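Ornithine carbamoyltransferase, mitochondrial (PDB 3SDS) catalyses the transfer of the carbamoyl group from carbamoyl phosphate to L-ornithine, giving L-citrulline and phosphate, a step of mitochondrial arginine biosynthesis. Local coordinates at residues L26-D31 and D152-L157; I160-T165 and F328-N333; I191-D196 and V215-P220; A259-T264 and K303-L308. One frame throughout, in Å; residues are numbered along the deposited sequence.

In the fold
From the N terminus, contact 1 closes first, bringing the loop 26-31 ahead of helix 34-51 onto the start of helix 156-169, within the carbamoyl-phosphate domain. The same helix then opens contact 2, whose loop of 162 residues closes only at helix 327-347 and so ties the first domain to the last long helix of the chain. Nested inside that loop lie contacts 3 and 4, one after the other. Contact 3 pairs strands 190-194 and 214-218, and contact 4 pairs strands 261-264 and 303-306; strands 190-194 and 261-264 are neighbours, making one sheet of both. Contacts 2 and 4 touch, Glu330 meeting His306.

Contact 1: residues L26-D31 and D152-L157; sequences LLSIAD and DTFHPL
Ser28 lies over one face of the Phe154 ring, and this CH-pi contact joins residues 26-31 to 152-157. Ser28 CB stands 3.7 Å from the ring centroid and 15° off the ring normal, while Ser28 OG comes down beside it to 3.4 Å from Phe154 CD1. On the opposite face sits Thr153 OG1, from the ring's own segment, so the phenyl group has an oxygen-bearing side chain on each face. Farther out, His132 packs edge-to-face with the same ring.

Apolar contacts gather on Pro156, the residue most covered here. The side chains of Leu26 and Pro156 run antiparallel past one another, Leu26 CG reaching 4.1 Å from Pro156 CB. From Ile29 it is the CD1 methyl that arrives, 3.6 Å from Pro156 O.

No hydrogen bond spans the two segments; the polar order is built within them and through a shared partner. With OG turned anti to the backbone N (chi1 169°), Ser28 accepts from Ala30 N at 3.0 Å from OG, an ST turn. Asp31 OD1 reaches back to Leu27 N at 3.2 Å, the amide meeting it nearly in line with its C-O bond. Asp203 of helix 199-210 bridges the pair, one carboxylate oxygen bonded to Ile29 N and Ser28 OG, the other to His155 N.

His155 occupies the N-cap position of helix 156-169 and, by similarity, binds carbamoyl phosphate. The arrangement is thus an ST turn packed against a helix start at the edge of the probable carbamoyl-phosphate site.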
loop_
_atom_site.group_PDB
_atom_site.type_symbol
_atom_site.label_atom_id
_atom_site.label_comp_id
_atom_site.label_asym_id
_atom_site.label_seq_id
_atom_site.Cartn_x
_atom_site.Cartn_y
_atom_site.Cartn_z
ATOM N N LEU A 26 -12.890 -13.325 15.817
ATOM C CA LEU A 26 -14.202 -12.712 15.691
ATOM C C LEU A 26 -14.794 -13.059 14.312
ATOM O O LEU A 26 -14.446 -12.416 13.310
ATOM C CB LEU A 26 -14.128 -11.199 15.896
ATOM C CG LEU A 26 -15.454 -10.416 15.819
ATOM C CD1 LEU A 26 -16.459 -10.853 16.895
ATOM C CD2 LEU A 26 -15.262 -8.913 15.897
ATOM N N LEU A 27 -15.664 -14.079 14.254
ATOM C CA LEU A 27 -16.300 -14.492 12.975
ATOM C C LEU A 27 -17.754 -14.008 12.797
ATOM O O LEU A 27 -18.235 -13.871 11.653
ATOM C CB LEU A 27 -16.225 -16.020 12.777
ATOM C CG LEU A 27 -14.865 -16.742 12.914
ATOM C CD1 LEU A 27 -14.986 -18.179 12.461
ATOM C CD2 LEU A 27 -13.736 -16.042 12.130
ATOM N N SER A 28 -18.422 -13.742 13.932
ATOM C CA SER A 28 -19.857 -13.419 14.007
ATOM C C SER A 28 -20.198 -12.887 15.396
ATOM O O SER A 28 -19.550 -13.260 16.375
ATOM C CB SER A 28 -20.699 -14.686 13.754
ATOM O OG SER A 28 -22.073 -14.474 14.064
ATOM N N ILE A 29 -21.242 -12.067 15.494
ATOM C CA ILE A 29 -21.778 -11.653 16.795
ATOM C C ILE A 29 -22.192 -12.857 17.660
ATOM O O ILE A 29 -22.261 -12.765 18.895
ATOM C CB ILE A 29 -22.992 -10.714 16.651
ATOM C CG1 ILE A 29 -22.732 -9.580 15.652
ATOM C CG2 ILE A 29 -23.406 -10.157 18.003
ATOM C CD1 ILE A 29 -21.512 -8.700 15.963
ATOM N N ALA A 30 -22.469 -13.988 17.016
ATOM C CA ALA A 30 -22.777 -15.216 17.741
ATOM C C ALA A 30 -21.676 -15.638 18.744
ATOM O O ALA A 30 -21.951 -16.403 19.676
ATOM C CB ALA A 30 -23.078 -16.331 16.771
ATOM N N ASP A 31 -20.446 -15.140 18.560
ATOM C CA ASP A 31 -19.328 -15.473 19.459
ATOM C C ASP A 31 -19.246 -14.554 20.685
ATOM O O ASP A 31 -18.354 -14.723 21.513
ATOM C CB ASP A 31 -17.974 -15.382 18.740
ATOM C CG ASP A 31 -17.909 -16.172 17.433
ATOM O OD1 ASP A 31 -17.280 -15.622 16.499
ATOM O OD2 ASP A 31 -18.440 -17.316 17.328
ATOM N N ASP A 152 -20.187 -14.756 3.433
ATOM C CA ASP A 152 -21.489 -15.109 2.881
ATOM C C ASP A 152 -22.691 -14.944 3.837
ATOM O O ASP A 152 -23.809 -14.651 3.395
ATOM C CB ASP A 152 -21.384 -16.560 2.455
ATOM C CG ASP A 152 -22.200 -16.858 1.254
ATOM O OD1 ASP A 152 -23.438 -16.663 1.336
ATOM O OD2 ASP A 152 -21.613 -17.308 0.235
ATOM N N THR A 153 -22.443 -15.140 5.139
ATOM C CA THR A 153 -23.492 -15.175 6.165
ATOM C C THR A 153 -23.277 -14.219 7.357
ATOM O O THR A 153 -24.219 -13.959 8.108
ATOM C CB THR A 153 -23.713 -16.621 6.753
ATOM O OG1 THR A 153 -22.550 -17.041 7.481
ATOM C CG2 THR A 153 -24.027 -17.650 5.672
ATOM N N PHE A 154 -22.061 -13.708 7.562
ATOM C CA PHE A 154 -21.821 -12.797 8.701
ATOM C C PHE A 154 -21.156 -11.491 8.297
ATOM O O PHE A 154 -20.574 -11.407 7.223
ATOM C CB PHE A 154 -21.009 -13.494 9.802
ATOM C CG PHE A 154 -21.587 -14.803 10.236
ATOM C CD1 PHE A 154 -22.859 -14.862 10.814
ATOM C CD2 PHE A 154 -20.867 -15.989 10.065
ATOM C CE1 PHE A 154 -23.416 -16.092 11.213
ATOM C CE2 PHE A 154 -21.407 -17.226 10.472
ATOM C CZ PHE A 154 -22.697 -17.270 11.044
ATOM N N HIS A 155 -21.268 -10.476 9.156
ATOM C CA HIS A 155 -20.578 -9.182 8.985
ATOM C C HIS A 155 -20.458 -8.490 10.352
ATOM O O HIS A 155 -21.037 -7.428 10.561
ATOM C CB HIS A 155 -21.321 -8.289 7.981
ATOM C CG HIS A 155 -20.508 -7.142 7.447
ATOM N ND1 HIS A 155 -19.562 -6.471 8.195
ATOM C CD2 HIS A 155 -20.532 -6.525 6.238
ATOM C CE1 HIS A 155 -19.025 -5.506 7.467
ATOM N NE2 HIS A 155 -19.596 -5.519 6.276
ATOM N N PRO A 156 -19.698 -9.085 11.288
ATOM C CA PRO A 156 -19.621 -8.573 12.669
ATOM C C PRO A 156 -19.321 -7.061 12.817
ATOM O O PRO A 156 -19.980 -6.374 13.632
ATOM C CB PRO A 156 -18.494 -9.410 13.301
ATOM C CG PRO A 156 -17.782 -10.065 12.154
ATOM C CD PRO A 156 -18.801 -10.237 11.082
ATOM N N LEU A 157 -18.352 -6.548 12.046
ATOM C CA LEU A 157 -17.975 -5.131 12.150
ATOM C C LEU A 157 -19.150 -4.180 11.893
ATOM O O LEU A 157 -19.252 -3.127 12.527
ATOM C CB LEU A 157 -16.766 -4.775 11.263
ATOM C CG LEU A 157 -15.411 -5.394 11.641
ATOM C CD1 LEU A 157 -14.398 -5.132 10.559
ATOM C CD2 LEU A 157 -14.881 -4.887 12.966
#

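Contact 2: residues I160-T165 and F328-N333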
loop_
_atom_site.group_PDB
_atom_site.type_symbol
_atom_site.label_atom_id
_atom_site.label_comp_id
_atom_site.label_asym_id
_atom_site.label_seq_id
_atom_site.Cartn_x
_atom_site.Cartn_y
_atom_site.Cartn_z
ATOM N N ILE A 160 -21.630 -3.785 14.952
ATOM C CA ILE A 160 -21.046 -2.933 15.979
ATOM C C ILE A 160 -21.233 -1.454 15.593
ATOM O O ILE A 160 -21.669 -0.637 16.421
ATOM C CB ILE A 160 -19.555 -3.276 16.232
ATOM C CG1 ILE A 160 -19.410 -4.735 16.694
ATOM C CG2 ILE A 160 -18.970 -2.349 17.261
ATOM C CD1 ILE A 160 -17.990 -5.321 16.604
ATOM N N ALA A 161 -20.939 -1.117 14.339
ATOM C CA ALA A 161 -21.173 0.232 13.836
ATOM C C ALA A 161 -22.638 0.643 13.951
ATOM O O ALA A 161 -22.950 1.746 14.430
ATOM C CB ALA A 161 -20.710 0.352 12.400
ATOM N N ASP A 162 -23.534 -0.246 13.520
ATOM C CA ASP A 162 -24.955 0.078 13.501
ATOM C C ASP A 162 -25.494 0.339 14.901
ATOM O O ASP A 162 -26.224 1.319 15.114
ATOM C CB ASP A 162 -25.751 -0.985 12.755
ATOM C CG ASP A 162 -25.492 -0.947 11.265
ATOM O OD1 ASP A 162 -24.746 -0.039 10.824
ATOM O OD2 ASP A 162 -26.019 -1.815 10.527
ATOM N N PHE A 163 -25.102 -0.496 15.864
ATOM C CA PHE A 163 -25.531 -0.262 17.248
ATOM C C PHE A 163 -24.885 0.969 17.904
ATOM O O PHE A 163 -25.542 1.640 18.697
ATOM C CB PHE A 163 -25.489 -1.538 18.113
ATOM C CG PHE A 163 -26.769 -2.312 18.061
ATOM C CD1 PHE A 163 -27.070 -3.115 16.964
ATOM C CD2 PHE A 163 -27.719 -2.183 19.075
ATOM C CE1 PHE A 163 -28.291 -3.810 16.905
ATOM C CE2 PHE A 163 -28.956 -2.867 19.010
ATOM C CZ PHE A 163 -29.232 -3.679 17.929
ATOM N N LEU A 164 -23.640 1.299 17.537
ATOM C CA LEU A 164 -23.041 2.569 17.951
ATOM C C LEU A 164 -23.923 3.722 17.513
ATOM O O LEU A 164 -24.141 4.668 18.279
ATOM C CB LEU A 164 -21.649 2.770 17.337
ATOM C CG LEU A 164 -20.921 4.106 17.629
ATOM C CD1 LEU A 164 -20.910 4.467 19.134
ATOM C CD2 LEU A 164 -19.504 4.102 17.107
ATOM N N THR A 165 -24.424 3.639 16.278
ATOM C CA THR A 165 -25.183 4.716 15.684
ATOM C C THR A 165 -26.503 4.845 16.421
ATOM O O THR A 165 -26.895 5.948 16.796
ATOM C CB THR A 165 -25.441 4.461 14.193
ATOM O OG1 THR A 165 -24.230 4.035 13.562
ATOM C CG2 THR A 165 -25.941 5.712 13.517
ATOM N N PHE A 328 -24.640 8.752 6.829
ATOM C CA PHE A 328 -23.235 9.184 6.894
ATOM C C PHE A 328 -22.579 8.977 8.284
ATOM O O PHE A 328 -21.450 8.458 8.384
ATOM C CB PHE A 328 -23.085 10.628 6.383
ATOM C CG PHE A 328 -23.567 10.816 4.963
ATOM C CD1 PHE A 328 -22.851 10.272 3.887
ATOM C CD2 PHE A 328 -24.754 11.502 4.700
ATOM C CE1 PHE A 328 -23.300 10.425 2.568
ATOM C CE2 PHE A 328 -25.222 11.649 3.389
ATOM C CZ PHE A 328 -24.486 11.115 2.318
ATOM N N PRO A 329 -23.276 9.368 9.366
ATOM C CA PRO A 329 -22.710 8.965 10.658
ATOM C C PRO A 329 -22.467 7.447 10.760
ATOM O O PRO A 329 -21.425 7.036 11.280
ATOM C CB PRO A 329 -23.777 9.429 11.657
ATOM C CG PRO A 329 -24.359 10.654 10.985
ATOM C CD PRO A 329 -24.431 10.272 9.533
ATOM N N GLU A 330 -23.405 6.644 10.245
ATOM C CA GLU A 330 -23.304 5.181 10.241
ATOM C C GLU A 330 -22.068 4.698 9.477
ATOM O O GLU A 330 -21.407 3.740 9.896
ATOM C CB GLU A 330 -24.558 4.582 9.609
ATOM C CG GLU A 330 -24.623 3.066 9.662
ATOM C CD GLU A 330 -25.771 2.469 8.852
ATOM O OE1 GLU A 330 -26.553 3.232 8.233
ATOM O OE2 GLU A 330 -25.886 1.216 8.832
ATOM N N ALA A 331 -21.770 5.361 8.355
ATOM C CA ALA A 331 -20.581 5.057 7.546
ATOM C C ALA A 331 -19.272 5.345 8.308
ATOM O O ALA A 331 -18.370 4.512 8.326
ATOM C CB ALA A 331 -20.635 5.813 6.216
ATOM N N GLU A 332 -19.192 6.523 8.934
ATOM C CA GLU A 332 -18.057 6.923 9.780
ATOM C C GLU A 332 -17.868 6.045 11.028
ATOM O O GLU A 332 -16.720 5.823 11.469
ATOM C CB GLU A 332 -18.176 8.400 10.200
ATOM C CG GLU A 332 -17.113 8.854 11.218
ATOM C CD GLU A 332 -17.375 10.205 11.859
ATOM O OE1 GLU A 332 -18.125 11.036 11.293
ATOM O OE2 GLU A 332 -16.811 10.440 12.945
ATOM N N ASN A 333 -18.967 5.554 11.605
ATOM C CA ASN A 333 -18.854 4.683 12.775
ATOM C C ASN A 333 -18.112 3.355 12.500
ATOM O O ASN A 333 -17.832 2.595 13.436
ATOM C CB ASN A 333 -20.225 4.439 13.416
ATOM C CG ASN A 333 -20.806 5.700 14.112
ATOM O OD1 ASN A 333 -20.073 6.606 14.535
ATOM N ND2 ASN A 333 -22.134 5.742 14.237
#
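Thr165 OG1 is gripped from two directions. Asn333 ND2 donates to it across the helix pair at 2.8 Å, with an N-H...O angle of 157° and the oxygen lying in the plane of the amide. The hydroxyl in turn donates back along its own helix to Ala161 O, 2.8 Å from Thr165 OG1, approaching from above the carbonyl plane. That carbonyl also accepts the regular helical bond from Thr165 N. OG1 sits beside the backbone N (chi1 -46°), which lets it face both partners.

Leu164 CD2 packs against the Asn333 amide, 3.6 Å from OD1, and Lys48 bonds the same oxygen. Nearer the helix crossing, Ala161 CB rests 3.8 Å from Asn333 O.

On the other flank the extended Glu330 chain lies beside Asp162. Gln158 NE2 donates to Asp162 OD1, and His306 N to Glu330 OE1.

The axes of the two segments approach to 8.5 Å, their N-to-C directions 131° apart, packing together helices 156-169 and 327-347, the pair that links the two domains in this family. The chain from Asn333 through Thr165 to Ala161 means that buried polar atoms of the two helices are paired with one another.

Contact 3: residues I191-D196 and V215-P220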
loop_
_atom_site.group_PDB
_atom_site.type_symbol
_atom_site.label_atom_id
_atom_site.label_comp_id
_atom_site.label_asym_id
_atom_site.label_seq_id
_atom_site.Cartn_x
_atom_site.Cartn_y
_atom_site.Cartn_z
ATOM N N ILE A 191 -36.900 -2.419 15.201
ATOM C CA ILE A 191 -36.211 -2.256 13.908
ATOM C C ILE A 191 -36.996 -2.963 12.785
ATOM O O ILE A 191 -37.412 -4.109 12.925
ATOM C CB ILE A 191 -34.704 -2.747 13.957
ATOM C CG1 ILE A 191 -33.882 -1.916 14.954
ATOM C CG2 ILE A 191 -34.032 -2.707 12.572
ATOM C CD1 ILE A 191 -32.491 -2.471 15.226
ATOM N N ALA A 192 -37.199 -2.273 11.674
ATOM C CA ALA A 192 -37.841 -2.889 10.537
ATOM C C ALA A 192 -36.870 -2.983 9.377
ATOM O O ALA A 192 -36.342 -1.970 8.900
ATOM C CB ALA A 192 -39.076 -2.105 10.134
ATOM N N TRP A 193 -36.633 -4.212 8.945
ATOM C CA TRP A 193 -35.832 -4.486 7.765
ATOM C C TRP A 193 -36.745 -4.756 6.563
ATOM O O TRP A 193 -37.608 -5.649 6.609
ATOM C CB TRP A 193 -34.924 -5.697 8.019
ATOM C CG TRP A 193 -34.058 -6.031 6.842
ATOM C CD1 TRP A 193 -34.453 -6.597 5.640
ATOM C CD2 TRP A 193 -32.650 -5.799 6.733
ATOM N NE1 TRP A 193 -33.370 -6.716 4.799
ATOM C CE2 TRP A 193 -32.251 -6.238 5.442
ATOM C CE3 TRP A 193 -31.688 -5.253 7.595
ATOM C CZ2 TRP A 193 -30.916 -6.161 5.005
ATOM C CZ3 TRP A 193 -30.373 -5.164 7.161
ATOM C CH2 TRP A 193 -29.995 -5.625 5.877
ATOM N N VAL A 194 -36.552 -3.996 5.486
ATOM C CA VAL A 194 -37.349 -4.192 4.262
ATOM C C VAL A 194 -36.422 -4.439 3.072
ATOM O O VAL A 194 -35.653 -3.559 2.695
ATOM C CB VAL A 194 -38.311 -2.991 3.981
ATOM C CG1 VAL A 194 -39.142 -3.223 2.720
ATOM C CG2 VAL A 194 -39.221 -2.738 5.160
ATOM N N GLY A 195 -36.494 -5.636 2.491
ATOM C CA GLY A 195 -35.626 -6.005 1.365
ATOM C C GLY A 195 -35.145 -7.449 1.380
ATOM O O GLY A 195 -35.835 -8.324 1.872
ATOM N N ASP A 196 -33.955 -7.695 0.841
ATOM C CA ASP A 196 -33.397 -9.045 0.817
ATOM C C ASP A 196 -32.765 -9.457 2.157
ATOM O O ASP A 196 -32.248 -8.610 2.899
ATOM C CB ASP A 196 -32.382 -9.203 -0.330
ATOM C CG ASP A 196 -31.902 -10.672 -0.520
ATOM O OD1 ASP A 196 -32.680 -11.644 -0.268
ATOM O OD2 ASP A 196 -30.730 -10.848 -0.939
ATOM N N VAL A 215 -37.099 -6.972 16.232
ATOM C CA VAL A 215 -36.780 -6.881 14.805
ATOM C C VAL A 215 -37.899 -7.505 14.002
ATOM O O VAL A 215 -38.382 -8.587 14.378
ATOM C CB VAL A 215 -35.484 -7.650 14.449
ATOM C CG1 VAL A 215 -35.215 -7.590 12.936
ATOM C CG2 VAL A 215 -34.296 -7.104 15.207
ATOM N N ALA A 216 -38.300 -6.859 12.900
ATOM C CA ALA A 216 -39.330 -7.419 11.988
ATOM C C ALA A 216 -38.847 -7.404 10.543
ATOM O O ALA A 216 -38.319 -6.400 10.082
ATOM C CB ALA A 216 -40.631 -6.669 12.122
ATOM N N VAL A 217 -39.010 -8.511 9.827
ATOM C CA VAL A 217 -38.337 -8.666 8.528
ATOM C C VAL A 217 -39.284 -8.926 7.356
ATOM O O VAL A 217 -39.948 -9.974 7.293
ATOM C CB VAL A 217 -37.252 -9.796 8.572
ATOM C CG1 VAL A 217 -36.602 -9.991 7.197
ATOM C CG2 VAL A 217 -36.177 -9.497 9.619
ATOM N N ALA A 218 -39.334 -7.979 6.424
ATOM C CA ALA A 218 -40.162 -8.143 5.227
ATOM C C ALA A 218 -39.288 -8.494 4.032
ATOM O O ALA A 218 -38.328 -7.768 3.720
ATOM C CB ALA A 218 -40.997 -6.893 4.956
ATOM N N THR A 219 -39.601 -9.630 3.405
ATOM C CA THR A 219 -38.899 -10.119 2.214
ATOM C C THR A 219 -39.887 -10.781 1.262
ATOM O O THR A 219 -40.926 -11.297 1.691
ATOM C CB THR A 219 -37.792 -11.192 2.521
ATOM O OG1 THR A 219 -38.400 -12.448 2.853
ATOM C CG2 THR A 219 -36.828 -10.758 3.634
ATOM N N PRO A 220 -39.559 -10.795 -0.041
ATOM C CA PRO A 220 -40.376 -11.534 -1.007
ATOM C C PRO A 220 -40.301 -13.046 -0.790
ATOM O O PRO A 220 -39.318 -13.540 -0.214
ATOM C CB PRO A 220 -39.725 -11.192 -2.352
ATOM C CG PRO A 220 -38.865 -10.010 -2.098
ATOM C CD PRO A 220 -38.418 -10.123 -0.687
#
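Ile191 O receives Ala216 N at 2.9 Å, the first of four backbone bonds that pair strand 190-194 with strand 214-218 in parallel. With helix 199-210 between them, the strands form a right-handed beta-alpha-beta crossover of the Rossmann-like ornithine domain. Trp193 bonds through both its N and its O: the N donates to Ala216 O, and the O accepts from Ala218 N at 2.9 Å. Gly195 N then bonds Ala218 O at 3.1 Å, carrying the pairing one step beyond the last bridge, Val194 with Ala218. The segment axes lie 4.8 Å apart and diverge by only 15°.

Side chains touch lightly across the pair. Ile191, Trp193, Val215 and Val217 share the face that meets helix 199-210, where Leu201 touches both Trp193 and Val217. Within this group Trp193 CD1 comes 4.3 Å from Val217 CG1. On the other face Ala216 and Ala218 meet Thr247 and Thr249 of the next strand, 246-249.

The indole is fixed through its N-H. Its CG is anti to the backbone N (chi1 -180°), carrying the ring along the strand toward the turn, where Trp193 NE1 donates to Asp196 O at 2.9 Å. That bond is bent, and the oxygen is tilted 25° from the ring plane. Asp265, an ornithine-binding residue by similarity, lies close to the indole.

Strand 261-264 flanks the unit, bonding Ala192 and Val194. Where the two strands end, a CA-H...O contact carries on their association, Thr219 CA lying 3.6 Å from Gly195 O.

Contact 4: residues A259-T264 and K303-L308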
loop_
_atom_site.group_PDB
_atom_site.type_symbol
_atom_site.label_atom_id
_atom_site.label_comp_id
_atom_site.label_asym_id
_atom_site.label_seq_id
_atom_site.Cartn_x
_atom_site.Cartn_y
_atom_site.Cartn_z
ATOM N N ALA A 259 -42.424 1.073 13.995
ATOM C CA ALA A 259 -40.985 0.898 13.884
ATOM C C ALA A 259 -40.259 2.175 14.271
ATOM O O ALA A 259 -40.702 3.280 13.914
ATOM C CB ALA A 259 -40.609 0.478 12.472
ATOM N N ASP A 260 -39.151 2.026 14.999
ATOM C CA ASP A 260 -38.375 3.192 15.408
ATOM C C ASP A 260 -37.355 3.529 14.342
ATOM O O ASP A 260 -37.001 4.705 14.146
ATOM C CB ASP A 260 -37.687 2.952 16.751
ATOM C CG ASP A 260 -38.674 2.812 17.889
ATOM O OD1 ASP A 260 -39.337 3.829 18.245
ATOM O OD2 ASP A 260 -38.790 1.675 18.410
ATOM N N VAL A 261 -36.900 2.485 13.650
ATOM C CA VAL A 261 -35.887 2.601 12.603
ATOM C C VAL A 261 -36.311 1.761 11.416
ATOM O O VAL A 261 -36.865 0.671 11.596
ATOM C CB VAL A 261 -34.527 2.069 13.091
ATOM C CG1 VAL A 261 -33.492 2.117 11.975
ATOM C CG2 VAL A 261 -34.063 2.841 14.321
ATOM N N ILE A 262 -36.057 2.264 10.208
ATOM C CA ILE A 262 -36.226 1.445 9.003
ATOM C C ILE A 262 -34.894 1.237 8.259
ATOM O O ILE A 262 -34.173 2.193 7.969
ATOM C CB ILE A 262 -37.350 1.970 8.075
ATOM C CG1 ILE A 262 -38.694 1.959 8.812
ATOM C CG2 ILE A 262 -37.452 1.110 6.820
ATOM C CD1 ILE A 262 -39.826 2.712 8.096
ATOM N N VAL A 263 -34.582 -0.029 7.974
ATOM C CA VAL A 263 -33.332 -0.408 7.306
ATOM C C VAL A 263 -33.584 -1.144 5.983
ATOM O O VAL A 263 -34.487 -1.977 5.884
ATOM C CB VAL A 263 -32.445 -1.343 8.172
ATOM C CG1 VAL A 263 -31.006 -1.133 7.826
ATOM C CG2 VAL A 263 -32.636 -1.090 9.613
ATOM N N THR A 264 -32.764 -0.835 4.984
ATOM C CA THR A 264 -32.677 -1.637 3.777
ATOM C C THR A 264 -31.209 -1.852 3.325
ATOM O O THR A 264 -30.271 -1.470 4.024
ATOM C CB THR A 264 -33.583 -1.063 2.645
ATOM O OG1 THR A 264 -33.701 -2.021 1.579
ATOM C CG2 THR A 264 -33.051 0.291 2.113
ATOM N N LYS A 303 -36.356 6.792 11.827
ATOM C CA LYS A 303 -35.048 7.128 11.266
ATOM C C LYS A 303 -34.654 6.103 10.206
ATOM O O LYS A 303 -35.131 4.973 10.227
ATOM C CB LYS A 303 -34.000 7.154 12.389
ATOM C CG LYS A 303 -34.279 8.116 13.557
ATOM C CD LYS A 303 -34.037 9.556 13.129
ATOM C CE LYS A 303 -33.721 10.471 14.304
ATOM N NZ LYS A 303 -34.879 11.317 14.735
ATOM N N PHE A 304 -33.771 6.483 9.294
ATOM C CA PHE A 304 -33.386 5.601 8.198
ATOM C C PHE A 304 -31.906 5.192 8.220
ATOM O O PHE A 304 -31.023 6.021 8.514
ATOM C CB PHE A 304 -33.737 6.246 6.854
ATOM C CG PHE A 304 -33.299 5.439 5.667
ATOM C CD1 PHE A 304 -33.983 4.276 5.307
ATOM C CD2 PHE A 304 -32.190 5.828 4.919
ATOM C CE1 PHE A 304 -33.573 3.522 4.214
ATOM C CE2 PHE A 304 -31.771 5.079 3.824
ATOM C CZ PHE A 304 -32.459 3.919 3.477
ATOM N N MET A 305 -31.656 3.918 7.888
ATOM C CA MET A 305 -30.315 3.305 7.873
ATOM C C MET A 305 -30.097 2.361 6.667
ATOM O O MET A 305 -30.977 1.569 6.312
ATOM C CB MET A 305 -30.063 2.557 9.180
ATOM C CG MET A 305 -29.903 3.460 10.400
ATOM S SD MET A 305 -29.644 2.576 11.954
ATOM C CE MET A 305 -28.035 1.851 11.629
ATOM N N HIS A 306 -28.908 2.452 6.066
ATOM C CA HIS A 306 -28.474 1.685 4.891
ATOM C C HIS A 306 -26.936 1.656 4.988
ATOM O O HIS A 306 -26.310 2.675 5.243
ATOM C CB HIS A 306 -28.933 2.433 3.631
ATOM C CG HIS A 306 -28.724 1.700 2.334
ATOM N ND1 HIS A 306 -27.577 0.995 2.034
ATOM C CD2 HIS A 306 -29.499 1.632 1.223
ATOM C CE1 HIS A 306 -27.673 0.488 0.816
ATOM N NE2 HIS A 306 -28.828 0.866 0.300
ATOM N N CYS A 307 -26.305 0.504 4.811
ATOM C CA CYS A 307 -24.857 0.429 5.051
ATOM C C CYS A 307 -23.931 0.815 3.882
ATOM O O CYS A 307 -22.709 0.700 4.006
ATOM C CB CYS A 307 -24.470 -0.951 5.572
ATOM S SG CYS A 307 -24.638 -2.219 4.324
ATOM N N LEU A 308 -24.495 1.253 2.758
ATOM C CA LEU A 308 -23.703 1.750 1.606
ATOM C C LEU A 308 -22.849 0.680 0.896
ATOM O O LEU A 308 -22.450 -0.306 1.524
ATOM C CB LEU A 308 -22.821 2.940 2.004
ATOM C CG LEU A 308 -23.508 4.128 2.668
ATOM C CD1 LEU A 308 -22.522 5.240 2.804
ATOM C CD2 LEU A 308 -24.737 4.590 1.881
HETATM O O HOH W 1 -27.737 -1.763 5.903
#
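Both backbone polar atoms of Ile262 are satisfied on the neighbouring strand: Ile262 N donates to Lys303 O at 2.9 Å, nearly straight at 172°, and its own O accepts from Met305 N at 3.1 Å. The same parallel pattern continues at each end. Lys303 N donates to Asp260 O at 3.2 Å, and Thr264 N to Met305 O at 3.3 Å. Val261 and Val263 add CA-H...O contacts to Lys303 O and Met305 O.

Beyond the last bond a water takes over, donating to Thr264 O and accepting weakly from Cys307 N, 2.9 Å from the water oxygen. The polar side chains have partners elsewhere. Thr264 OG1 is bonded to Val194 O and His306 NE2 to Glu314. His306 ND1 accepts from Leu308 N at 3.2 Å, a bond that folds the chain back around the imidazole just past Cys307, by similarity the proton acceptor.

Apolar contacts form on both faces. With CG beside the backbone N (chi1 -69°), Met305 lays its SD 3.9 Å from Val261 CG1. On the reverse face the Thr264 methyl CG2 meets the edge of the Phe304 ring near its plane, 3.9 Å from CE1, and also reaches His306 CD2.

Strand 303-306 is an outermost strand of the sheet within the chain, and strand 190-194 flanks 261-264 on its other side. Met305 packs on helices 156-169 and 327-347, Cys307 touches Gln158, and Leu308 packs on Ala331 of its own chain and on Val117 of a neighbouring subunit.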